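Long-range contacts in ribonuclease S-F11 (Nicotiana alata, PDB 1IOO), which cleaves RNA as a T2-type ribonuclease secreted in the style, where it is associated with gametophytic self-incompatibility, the rejection of self pollen: residues C21-H32 against D64-Q74; C153-L163 against D187-R195. One frame throughout, in Å; residues are numbered along the deposited sequence.

Overall arrangement
Contact 1 (21-32 with 64-74) lies nearer the middle of the molecule, about 12 Å between its centre and that of the chain, whereas contact 2 (153-163 with 187-195) lies about 18 Å out; both are partly buried. They reach the same antiparallel sheet, contact 1 through strand 30-37 and contact 2 through strands 150-154 and 162-170. Each includes one two-pronged arginine-carboxylate salt bridge. In contact 1 Met68 and Gln74 sandwich the guanidinium, and Trp67 packs near the active site; contact 2 combines its salt bridge with a single beta bridge close to the C-terminus. The two are about 22 Å apart between centres, yet Phe29 and Phe194 pack together where they meet.

Contact 1: C21-H32 against D64-Q74; sequences CERIAPNNFTIH and DKHWMQLKFEQ. With NAG (2-acetamido-2-deoxy-beta-D-glucopyranose), chain C.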
loop_
_atom_site.group_PDB
_atom_site.type_symbol
_atom_site.label_atom_id
_atom_site.label_comp_id
_atom_site.label_asym_id
_atom_site.label_seq_id
_atom_site.Cartn_x
_atom_site.Cartn_y
_atom_site.Cartn_z
ATOM N N CYS A 21 -9.508 5.994 12.854
ATOM C CA CYS A 21 -8.974 7.024 11.970
ATOM C C CYS A 21 -9.274 8.416 12.482
ATOM O O CYS A 21 -10.356 8.682 13.006
ATOM C CB CYS A 21 -9.564 6.901 10.564
ATOM S SG CYS A 21 -8.903 5.505 9.611
ATOM N N GLU A 22 -8.301 9.307 12.322
ATOM C CA GLU A 22 -8.465 10.699 12.703
ATOM C C GLU A 22 -8.704 11.555 11.466
ATOM O O GLU A 22 -9.054 12.730 11.566
ATOM C CB GLU A 22 -7.228 11.202 13.449
ATOM C CG GLU A 22 -7.110 10.704 14.883
ATOM C CD GLU A 22 -8.234 11.205 15.776
ATOM O OE1 GLU A 22 -8.700 12.346 15.568
ATOM O OE2 GLU A 22 -8.641 10.466 16.697
ATOM N N ARG A 23 -8.496 10.956 10.298
ATOM C CA ARG A 23 -8.725 11.637 9.024
ATOM C C ARG A 23 -9.929 11.041 8.318
ATOM O O ARG A 23 -10.264 9.875 8.531
ATOM C CB ARG A 23 -7.530 11.465 8.066
ATOM C CG ARG A 23 -6.194 12.043 8.526
ATOM C CD ARG A 23 -6.243 13.564 8.677
ATOM N NE ARG A 23 -6.385 14.267 7.398
ATOM C CZ ARG A 23 -5.378 14.559 6.578
ATOM N NH1 ARG A 23 -4.137 14.212 6.897
ATOM N NH2 ARG A 23 -5.611 15.202 5.433
ATOM N N ILE A 24 -10.599 11.845 7.499
ATOM C CA ILE A 24 -11.702 11.328 6.703
ATOM C C ILE A 24 -11.138 10.385 5.654
ATOM O O ILE A 24 -10.162 10.722 4.990
ATOM C CB ILE A 24 -12.466 12.474 5.979
ATOM C CG1 ILE A 24 -13.141 13.391 7.004
ATOM C CG2 ILE A 24 -13.496 11.894 5.016
ATOM C CD1 ILE A 24 -14.217 12.721 7.831
ATOM N N ALA A 25 -11.719 9.198 5.525
ATOM C CA ALA A 25 -11.215 8.216 4.568
ATOM C C ALA A 25 -11.427 8.670 3.128
ATOM O O ALA A 25 -12.559 8.897 2.705
ATOM C CB ALA A 25 -11.892 6.872 4.788
ATOM N N PRO A 26 -10.335 8.833 2.358
ATOM C CA PRO A 26 -10.493 9.252 0.961
ATOM C C PRO A 26 -11.195 8.144 0.184
ATOM O O PRO A 26 -11.084 6.974 0.541
ATOM C CB PRO A 26 -9.053 9.423 0.486
ATOM C CG PRO A 26 -8.325 9.802 1.734
ATOM C CD PRO A 26 -8.915 8.865 2.755
ATOM N N ASN A 27 -11.918 8.512 -0.870
ATOM C CA ASN A 27 -12.611 7.521 -1.698
ATOM C C ASN A 27 -11.701 7.015 -2.808
ATOM O O ASN A 27 -12.116 6.860 -3.956
ATOM C CB ASN A 27 -13.890 8.103 -2.311
ATOM C CG ASN A 27 -14.622 7.095 -3.186
ATOM O OD1 ASN A 27 -14.950 5.994 -2.742
ATOM N ND2 ASN A 27 -14.874 7.464 -4.437
ATOM N N ASN A 28 -10.452 6.756 -2.451
ATOM C CA ASN A 28 -9.467 6.269 -3.396
ATOM C C ASN A 28 -8.356 5.570 -2.653
ATOM O O ASN A 28 -8.157 5.816 -1.462
ATOM C CB ASN A 28 -8.902 7.450 -4.182
ATOM C CG ASN A 28 -8.355 7.056 -5.542
ATOM O OD1 ASN A 28 -8.386 5.890 -5.939
ATOM N ND2 ASN A 28 -7.859 8.059 -6.260
ATOM N N PHE A 29 -7.635 4.688 -3.333
ATOM C CA PHE A 29 -6.542 3.991 -2.687
ATOM C C PHE A 29 -5.448 4.961 -2.295
ATOM O O PHE A 29 -5.200 5.950 -2.986
ATOM C CB PHE A 29 -5.946 2.908 -3.594
ATOM C CG PHE A 29 -6.852 1.737 -3.812
ATOM C CD1 PHE A 29 -7.828 1.775 -4.798
ATOM C CD2 PHE A 29 -6.750 0.603 -3.009
ATOM C CE1 PHE A 29 -8.695 0.707 -4.987
ATOM C CE2 PHE A 29 -7.616 -0.476 -3.184
ATOM C CZ PHE A 29 -8.591 -0.423 -4.176
ATOM N N THR A 30 -4.828 4.697 -1.153
ATOM C CA THR A 30 -3.721 5.508 -0.679
ATOM C C THR A 30 -2.536 4.615 -0.371
ATOM O O THR A 30 -2.687 3.400 -0.258
ATOM C CB THR A 30 -4.083 6.302 0.586
ATOM O OG1 THR A 30 -4.471 5.393 1.618
ATOM C CG2 THR A 30 -5.217 7.275 0.301
ATOM N N ILE A 31 -1.355 5.204 -0.257
ATOM C CA ILE A 31 -0.163 4.421 0.023
ATOM C C ILE A 31 -0.074 4.041 1.496
ATOM O O ILE A 31 -0.244 4.887 2.378
ATOM C CB ILE A 31 1.112 5.204 -0.312
ATOM C CG1 ILE A 31 1.126 5.570 -1.794
ATOM C CG2 ILE A 31 2.341 4.382 0.073
ATOM C CD1 ILE A 31 2.169 6.616 -2.144
ATOM N N HIS A 32 0.163 2.759 1.754
ATOM C CA HIS A 32 0.380 2.279 3.116
ATOM C C HIS A 32 1.867 2.122 3.351
ATOM O O HIS A 32 2.382 2.389 4.439
ATOM C CB HIS A 32 -0.292 0.926 3.341
ATOM C CG HIS A 32 -0.059 0.369 4.709
ATOM N ND1 HIS A 32 -0.417 1.046 5.855
ATOM C CD2 HIS A 32 0.514 -0.788 5.117
ATOM C CE1 HIS A 32 -0.071 0.330 6.912
ATOM N NE2 HIS A 32 0.495 -0.787 6.492
ATOM N N ASP A 64 0.694 14.098 2.049
ATOM C CA ASP A 64 -0.505 14.159 2.877
ATOM C C ASP A 64 -1.720 13.648 2.121
ATOM O O ASP A 64 -2.652 13.111 2.718
ATOM C CB ASP A 64 -0.782 15.570 3.386
ATOM C CG ASP A 64 -1.955 15.598 4.340
ATOM O OD1 ASP A 64 -3.024 16.133 3.977
ATOM O OD2 ASP A 64 -1.819 15.050 5.450
ATOM N N LYS A 65 -1.714 13.820 0.801
ATOM C CA LYS A 65 -2.818 13.355 -0.012
ATOM C C LYS A 65 -2.651 11.885 -0.415
ATOM O O LYS A 65 -3.503 11.055 -0.114
ATOM C CB LYS A 65 -2.956 14.206 -1.282
ATOM C CG LYS A 65 -4.032 13.698 -2.235
ATOM C CD LYS A 65 -4.082 14.509 -3.524
ATOM C CE LYS A 65 -5.119 13.928 -4.474
ATOM N NZ LYS A 65 -5.196 14.677 -5.763
ATOM N N HIS A 66 -1.530 11.566 -1.054
ATOM C CA HIS A 66 -1.309 10.226 -1.600
ATOM C C HIS A 66 -0.890 9.201 -0.558
ATOM O O HIS A 66 -1.103 8.006 -0.753
ATOM C CB HIS A 66 -0.292 10.299 -2.731
ATOM C CG HIS A 66 -0.772 11.104 -3.894
ATOM N ND1 HIS A 66 -0.272 12.353 -4.202
ATOM C CD2 HIS A 66 -1.758 10.861 -4.787
ATOM C CE1 HIS A 66 -0.934 12.843 -5.236
ATOM N NE2 HIS A 66 -1.842 11.958 -5.610
ATOM N N TRP A 67 -0.259 9.661 0.514
ATOM C CA TRP A 67 0.162 8.787 1.610
ATOM C C TRP A 67 -0.433 9.298 2.915
ATOM O O TRP A 67 0.240 9.380 3.940
ATOM C CB TRP A 67 1.696 8.766 1.708
ATOM C CG TRP A 67 2.284 7.579 2.455
ATOM C CD1 TRP A 67 1.765 6.949 3.557
ATOM C CD2 TRP A 67 3.535 6.935 2.184
ATOM N NE1 TRP A 67 2.621 5.957 3.986
ATOM C CE2 TRP A 67 3.715 5.929 3.161
ATOM C CE3 TRP A 67 4.525 7.115 1.210
ATOM C CZ2 TRP A 67 4.843 5.104 3.191
ATOM C CZ3 TRP A 67 5.648 6.296 1.239
ATOM C CH2 TRP A 67 5.796 5.303 2.225
ATOM N N MET A 68 -1.712 9.646 2.863
ATOM C CA MET A 68 -2.387 10.204 4.018
ATOM C C MET A 68 -2.218 9.326 5.245
ATOM O O MET A 68 -2.439 8.116 5.192
ATOM C CB MET A 68 -3.874 10.405 3.720
ATOM C CG MET A 68 -4.577 11.294 4.735
ATOM S SD MET A 68 -6.304 11.615 4.331
ATOM C CE MET A 68 -6.152 12.695 2.891
ATOM N N GLN A 69 -1.789 9.942 6.342
ATOM C CA GLN A 69 -1.637 9.236 7.607
ATOM C C GLN A 69 -2.979 9.240 8.332
ATOM O O GLN A 69 -3.260 10.102 9.162
ATOM C CB GLN A 69 -0.537 9.916 8.417
ATOM C CG GLN A 69 0.772 10.019 7.625
ATOM C CD GLN A 69 1.795 10.915 8.286
ATOM O OE1 GLN A 69 2.751 10.443 8.901
ATOM N NE2 GLN A 69 1.595 12.222 8.164
ATOM N N LEU A 70 -3.807 8.269 7.963
ATOM C CA LEU A 70 -5.192 8.147 8.409
ATOM C C LEU A 70 -5.376 8.091 9.925
ATOM O O LEU A 70 -6.430 8.480 10.420
ATOM C CB LEU A 70 -5.813 6.902 7.773
ATOM C CG LEU A 70 -5.829 6.907 6.241
ATOM C CD1 LEU A 70 -6.290 5.549 5.735
ATOM C CD2 LEU A 70 -6.739 8.020 5.744
ATOM N N LYS A 71 -4.380 7.617 10.662
ATOM C CA LYS A 71 -4.535 7.453 12.114
ATOM C C LYS A 71 -4.296 8.741 12.904
ATOM O O LYS A 71 -4.566 8.782 14.106
ATOM C CB LYS A 71 -3.577 6.371 12.620
ATOM C CG LYS A 71 -3.934 4.969 12.163
ATOM C CD LYS A 71 -2.703 4.088 12.014
ATOM C CE LYS A 71 -1.959 3.892 13.320
ATOM N NZ LYS A 71 -0.767 3.012 13.114
ATOM N N PHE A 72 -3.816 9.793 12.251
ATOM C CA PHE A 72 -3.505 11.021 12.977
ATOM C C PHE A 72 -4.201 12.236 12.408
ATOM O O PHE A 72 -4.539 12.284 11.224
ATOM C CB PHE A 72 -1.988 11.276 12.961
ATOM C CG PHE A 72 -1.181 10.163 13.555
ATOM C CD1 PHE A 72 -0.802 9.063 12.789
ATOM C CD2 PHE A 72 -0.816 10.207 14.896
ATOM C CE1 PHE A 72 -0.070 8.022 13.356
ATOM C CE2 PHE A 72 -0.086 9.173 15.470
ATOM C CZ PHE A 72 0.287 8.082 14.705
ATOM N N GLU A 73 -4.424 13.216 13.275
ATOM C CA GLU A 73 -4.990 14.484 12.864
ATOM C C GLU A 73 -4.116 15.092 11.772
ATOM O O GLU A 73 -2.910 14.833 11.727
ATOM C CB GLU A 73 -5.043 15.443 14.057
ATOM C CG GLU A 73 -5.985 15.035 15.191
ATOM C CD GLU A 73 -5.321 14.187 16.282
ATOM O OE1 GLU A 73 -5.787 14.264 17.441
ATOM O OE2 GLU A 73 -4.354 13.449 15.992
ATOM N N GLN A 74 -4.711 15.895 10.899
ATOM C CA GLN A 74 -3.967 16.501 9.804
ATOM C C GLN A 74 -2.788 17.347 10.296
ATOM O O GLN A 74 -1.688 17.247 9.755
ATOM C CB GLN A 74 -4.892 17.360 8.937
ATOM C CG GLN A 74 -4.173 18.005 7.770
ATOM C CD GLN A 74 -5.128 18.564 6.739
ATOM O OE1 GLN A 74 -6.289 18.838 7.036
ATOM N NE2 GLN A 74 -4.638 18.746 5.518
HETATM C C1 NAG C . -7.336 7.844 -7.596
HETATM C C2 NAG C . -7.820 8.995 -8.495
HETATM C C3 NAG C . -7.180 8.911 -9.876
HETATM C C4 NAG C . -5.665 8.882 -9.722
HETATM C C5 NAG C . -5.282 7.684 -8.851
HETATM C C6 NAG C . -3.787 7.599 -8.626
HETATM C C7 NAG C . -9.959 10.088 -8.710
HETATM C C8 NAG C . -11.398 9.974 -9.183
HETATM N N2 NAG C . -9.264 8.958 -8.616
HETATM O O3 NAG C . -7.563 10.042 -10.646
HETATM O O4 NAG C . -5.050 8.771 -11.015
HETATM O O5 NAG C . -5.898 7.811 -7.550
HETATM O O6 NAG C . -3.325 8.697 -7.853
HETATM O O7 NAG C . -9.487 11.196 -8.434
HETATM O O HOH W 1 -2.683 12.847 9.142
HETATM O O HOH W 2 -2.517 5.930 3.489
HETATM O O HOH W 3 1.764 4.076 6.414
#
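Ile31 lies against Trp67 at the tightly packed end: its CG2 methyl, anti to the backbone N, sits over the indole face, 3.6 Å from the centroid of the six-membered ring. Beside this CH-pi contact, Ile31 N makes a nearly straight hydrogen bond of 2.9 Å to His66 O. Water 2 is shared by Thr30 OG1, Ile31 O and Met68 O and satisfies these polar atoms. The second anchor is Arg23, whose chain, bent at chi2 (-64°) and chi3 (-68°), brings the guanidinium end-on to Asp64, with NH1 2.9 Å from OD2 and NH2 3.1 Å from OD1. The two flat groups are nearly coplanar. Gln74 covers one guanidinium face and Met68 SD the other, while Pro26 CG rests 3.8 Å from that sulfur. A leucine in place of Arg23 would probably leave the Asp64 carboxylate without its cationic mate and the Gln74 amide without its stacking partner. Leu70 O accepts from both Glu22 N and Arg23 N. Beyond it the contact thins toward solvent: the side chains of Glu22 and Glu73 run side by side, like charges with 4.0 Å between Glu22 OE1 and Glu73 OE1, and Glu22 turns to His20. This is the active-site flank of an RNase T2 fold, joining the strand of the proton donor His32 to the loop of Gln69 and Leu70, which probably bind the 3'-phosphate-bearing end of the RNA, as in related enzymes.

Contact 2: C153-L163 against D187-R195; sequences CAEVTKGTPEL and DKTAKVLFR
Arg195 grips the Glu162 carboxylate side-on, with NE 2.9 Å from OE1 and NH2 2.8 Å from OE2. Both oxygens lie near the guanidinium plane, but the two flat groups are turned 38° apart, and NH2 approaches OE2 from above the carboxylate plane. With CG between the backbone N and the carbonyl carbon (chi1 65°), Glu162 sends its extended chain to this partner; OE1 is also hydrogen-bonded to Ser14 OG, and water 6 lies 3.1 Å from Glu162 OE1. Leu193 CD2 covers part of one guanidinium face. The backbones join at a single bridge between Glu162 and Leu193: Leu193 N bonds to Pro161 O at 2.9 Å, and Leu163 N to Leu193 O at 2.7 Å. Water 5 ties Pro161 O to Lys191 O. In the packing around this bridge, Val192 CG1 reaches 3.7 Å from Cys153 SG, the sulfur of the disulfide to Cys186, and Leu163 CD2 lies over the Phe194 ring, 4.2 Å from its centroid. Farther out, the Pro161 ring leans on Lys191 O, and water 4 links Glu155 OE1 with Asp187 N. Strand 192-194 thus meets strand 162-170 of the main sheet while pairing antiparallel with strand 130-132; the Phe194 side chain packs on Leu118 and Leu121 of helix 117-123 and on Ile126 and Pro128 of the loop beyond, and Arg195 makes a cation-pi contact with Tyr17 of helix 12-18.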
loop_
_atom_site.group_PDB
_atom_site.type_symbol
_atom_site.label_atom_id
_atom_site.label_comp_id
_atom_site.label_asym_id
_atom_site.label_seq_id
_atom_site.Cartn_x
_atom_site.Cartn_y
_atom_site.Cartn_z
ATOM N N CYS A 153 -6.753 -9.404 2.538
ATOM C CA CYS A 153 -8.056 -9.247 3.151
ATOM C C CYS A 153 -7.963 -9.114 4.649
ATOM O O CYS A 153 -6.973 -9.494 5.276
ATOM C CB CYS A 153 -8.958 -10.442 2.855
ATOM S SG CYS A 153 -9.491 -10.587 1.128
ATOM N N ALA A 154 -9.015 -8.538 5.211
ATOM C CA ALA A 154 -9.165 -8.409 6.637
ATOM C C ALA A 154 -10.559 -8.849 7.016
ATOM O O ALA A 154 -11.478 -8.767 6.201
ATOM C CB ALA A 154 -8.935 -6.970 7.073
ATOM N N GLU A 155 -10.713 -9.373 8.223
ATOM C CA GLU A 155 -12.021 -9.792 8.680
ATOM C C GLU A 155 -12.408 -9.058 9.951
ATOM O O GLU A 155 -12.101 -9.510 11.052
ATOM C CB GLU A 155 -12.071 -11.310 8.914
ATOM C CG GLU A 155 -11.976 -12.137 7.637
ATOM C CD GLU A 155 -12.320 -13.605 7.838
ATOM O OE1 GLU A 155 -12.095 -14.399 6.900
ATOM O OE2 GLU A 155 -12.821 -13.971 8.921
ATOM N N VAL A 156 -13.045 -7.900 9.793
ATOM C CA VAL A 156 -13.515 -7.132 10.939
ATOM C C VAL A 156 -14.588 -7.924 11.657
ATOM O O VAL A 156 -14.724 -7.873 12.878
ATOM C CB VAL A 156 -14.066 -5.768 10.489
ATOM C CG1 VAL A 156 -14.616 -5.006 11.684
ATOM C CG2 VAL A 156 -12.954 -4.975 9.817
ATOM N N THR A 157 -15.368 -8.647 10.862
ATOM C CA THR A 157 -16.362 -9.568 11.367
ATOM C C THR A 157 -15.975 -10.964 10.919
ATOM O O THR A 157 -15.718 -11.180 9.736
ATOM C CB THR A 157 -17.774 -9.256 10.818
ATOM O OG1 THR A 157 -18.136 -7.913 11.154
ATOM C CG2 THR A 157 -18.801 -10.214 11.406
ATOM N N LYS A 158 -15.867 -11.897 11.856
ATOM C CA LYS A 158 -15.468 -13.248 11.502
ATOM C C LYS A 158 -16.388 -13.823 10.433
ATOM O O LYS A 158 -17.605 -13.860 10.603
ATOM C CB LYS A 158 -15.460 -14.143 12.744
ATOM C CG LYS A 158 -14.988 -15.563 12.475
ATOM C CD LYS A 158 -15.016 -16.407 13.739
ATOM C CE LYS A 158 -14.619 -17.846 13.448
ATOM N NZ LYS A 158 -13.227 -17.941 12.927
ATOM N N GLY A 159 -15.803 -14.251 9.320
ATOM C CA GLY A 159 -16.605 -14.815 8.251
ATOM C C GLY A 159 -16.940 -13.832 7.146
ATOM O O GLY A 159 -17.580 -14.201 6.161
ATOM N N THR A 160 -16.518 -12.582 7.302
ATOM C CA THR A 160 -16.778 -11.568 6.290
ATOM C C THR A 160 -15.480 -10.942 5.800
ATOM O O THR A 160 -15.130 -9.825 6.184
ATOM C CB THR A 160 -17.692 -10.449 6.819
ATOM O OG1 THR A 160 -18.890 -11.027 7.352
ATOM C CG2 THR A 160 -18.072 -9.495 5.691
ATOM N N PRO A 161 -14.740 -11.663 4.950
ATOM C CA PRO A 161 -13.494 -11.073 4.469
ATOM C C PRO A 161 -13.768 -9.874 3.579
ATOM O O PRO A 161 -14.753 -9.852 2.836
ATOM C CB PRO A 161 -12.836 -12.226 3.713
ATOM C CG PRO A 161 -14.009 -13.002 3.194
ATOM C CD PRO A 161 -14.940 -13.012 4.395
ATOM N N GLU A 162 -12.909 -8.867 3.673
ATOM C CA GLU A 162 -13.062 -7.680 2.859
ATOM C C GLU A 162 -11.726 -7.207 2.322
ATOM O O GLU A 162 -10.679 -7.470 2.913
ATOM C CB GLU A 162 -13.734 -6.559 3.649
ATOM C CG GLU A 162 -12.953 -6.014 4.822
ATOM C CD GLU A 162 -13.709 -4.896 5.506
ATOM O OE1 GLU A 162 -13.597 -3.733 5.061
ATOM O OE2 GLU A 162 -14.436 -5.189 6.475
ATOM N N LEU A 163 -11.766 -6.531 1.178
ATOM C CA LEU A 163 -10.555 -6.007 0.567
ATOM C C LEU A 163 -9.954 -4.942 1.461
ATOM O O LEU A 163 -10.567 -3.904 1.693
ATOM C CB LEU A 163 -10.878 -5.431 -0.813
ATOM C CG LEU A 163 -9.679 -5.012 -1.668
ATOM C CD1 LEU A 163 -8.788 -6.216 -1.948
ATOM C CD2 LEU A 163 -10.184 -4.415 -2.970
ATOM N N ASP A 187 -10.203 -15.565 2.585
ATOM C CA ASP A 187 -10.949 -16.810 2.578
ATOM C C ASP A 187 -11.641 -16.966 1.229
ATOM O O ASP A 187 -12.678 -16.348 0.981
ATOM C CB ASP A 187 -11.996 -16.794 3.692
ATOM C CG ASP A 187 -12.614 -18.155 3.931
ATOM O OD1 ASP A 187 -12.675 -18.956 2.973
ATOM O OD2 ASP A 187 -13.049 -18.416 5.073
ATOM N N LYS A 188 -11.057 -17.779 0.356
ATOM C CA LYS A 188 -11.579 -17.948 -0.998
ATOM C C LYS A 188 -12.822 -18.834 -1.055
ATOM O O LYS A 188 -13.377 -19.048 -2.133
ATOM C CB LYS A 188 -10.482 -18.498 -1.908
ATOM C CG LYS A 188 -9.256 -17.595 -1.933
ATOM C CD LYS A 188 -8.179 -18.112 -2.859
ATOM C CE LYS A 188 -6.916 -17.281 -2.726
ATOM N NZ LYS A 188 -5.810 -17.845 -3.543
ATOM N N THR A 189 -13.259 -19.345 0.091
ATOM C CA THR A 189 -14.465 -20.171 0.127
ATOM C C THR A 189 -15.704 -19.289 0.148
ATOM O O THR A 189 -16.835 -19.775 0.155
ATOM C CB THR A 189 -14.505 -21.095 1.372
ATOM O OG1 THR A 189 -14.713 -20.309 2.553
ATOM C CG2 THR A 189 -13.202 -21.869 1.501
ATOM N N ALA A 190 -15.473 -17.981 0.155
ATOM C CA ALA A 190 -16.548 -17.003 0.174
ATOM C C ALA A 190 -16.138 -15.745 -0.569
ATOM O O ALA A 190 -14.951 -15.502 -0.785
ATOM C CB ALA A 190 -16.910 -16.661 1.612
ATOM N N LYS A 191 -17.120 -14.946 -0.964
ATOM C CA LYS A 191 -16.833 -13.714 -1.675
ATOM C C LYS A 191 -16.141 -12.703 -0.766
ATOM O O LYS A 191 -16.170 -12.825 0.462
ATOM C CB LYS A 191 -18.117 -13.120 -2.261
ATOM C CG LYS A 191 -18.715 -13.964 -3.387
ATOM C CD LYS A 191 -19.759 -13.190 -4.172
ATOM C CE LYS A 191 -20.263 -13.991 -5.364
ATOM N NZ LYS A 191 -21.154 -13.169 -6.237
ATOM N N VAL A 192 -15.509 -11.713 -1.384
ATOM C CA VAL A 192 -14.790 -10.675 -0.664
ATOM C C VAL A 192 -15.513 -9.338 -0.774
ATOM O O VAL A 192 -15.841 -8.882 -1.869
ATOM C CB VAL A 192 -13.361 -10.517 -1.236
ATOM C CG1 VAL A 192 -12.609 -9.425 -0.493
ATOM C CG2 VAL A 192 -12.622 -11.837 -1.131
ATOM N N LEU A 193 -15.750 -8.704 0.369
ATOM C CA LEU A 193 -16.435 -7.428 0.398
ATOM C C LEU A 193 -15.524 -6.275 -0.030
ATOM O O LEU A 193 -14.370 -6.194 0.383
ATOM C CB LEU A 193 -16.946 -7.142 1.819
ATOM C CG LEU A 193 -17.564 -5.765 2.069
ATOM C CD1 LEU A 193 -18.829 -5.612 1.234
ATOM C CD2 LEU A 193 -17.873 -5.601 3.555
ATOM N N PHE A 194 -16.044 -5.425 -0.908
ATOM C CA PHE A 194 -15.371 -4.192 -1.303
ATOM C C PHE A 194 -16.124 -3.047 -0.639
ATOM O O PHE A 194 -17.106 -2.540 -1.173
ATOM C CB PHE A 194 -15.389 -4.061 -2.842
ATOM C CG PHE A 194 -14.448 -3.016 -3.405
ATOM C CD1 PHE A 194 -13.534 -2.337 -2.600
ATOM C CD2 PHE A 194 -14.482 -2.715 -4.768
ATOM C CE1 PHE A 194 -12.671 -1.377 -3.141
ATOM C CE2 PHE A 194 -13.624 -1.757 -5.318
ATOM C CZ PHE A 194 -12.717 -1.087 -4.505
ATOM N N ARG A 195 -15.692 -2.691 0.566
ATOM C CA ARG A 195 -16.417 -1.722 1.386
ATOM C C ARG A 195 -16.590 -0.362 0.734
ATOM O O ARG A 195 -15.650 0.223 0.200
ATOM C CB ARG A 195 -15.754 -1.577 2.752
ATOM C CG ARG A 195 -16.604 -0.802 3.751
ATOM C CD ARG A 195 -15.988 -0.866 5.141
ATOM N NE ARG A 195 -15.992 -2.222 5.686
ATOM C CZ ARG A 195 -17.066 -2.825 6.188
ATOM N NH1 ARG A 195 -18.233 -2.192 6.223
ATOM N NH2 ARG A 195 -16.978 -4.066 6.644
HETATM O O HOH W 4 -10.233 -13.648 5.123
HETATM O O HOH W 5 -16.965 -11.415 2.690
HETATM O O HOH W 6 -13.239 -3.453 1.979
#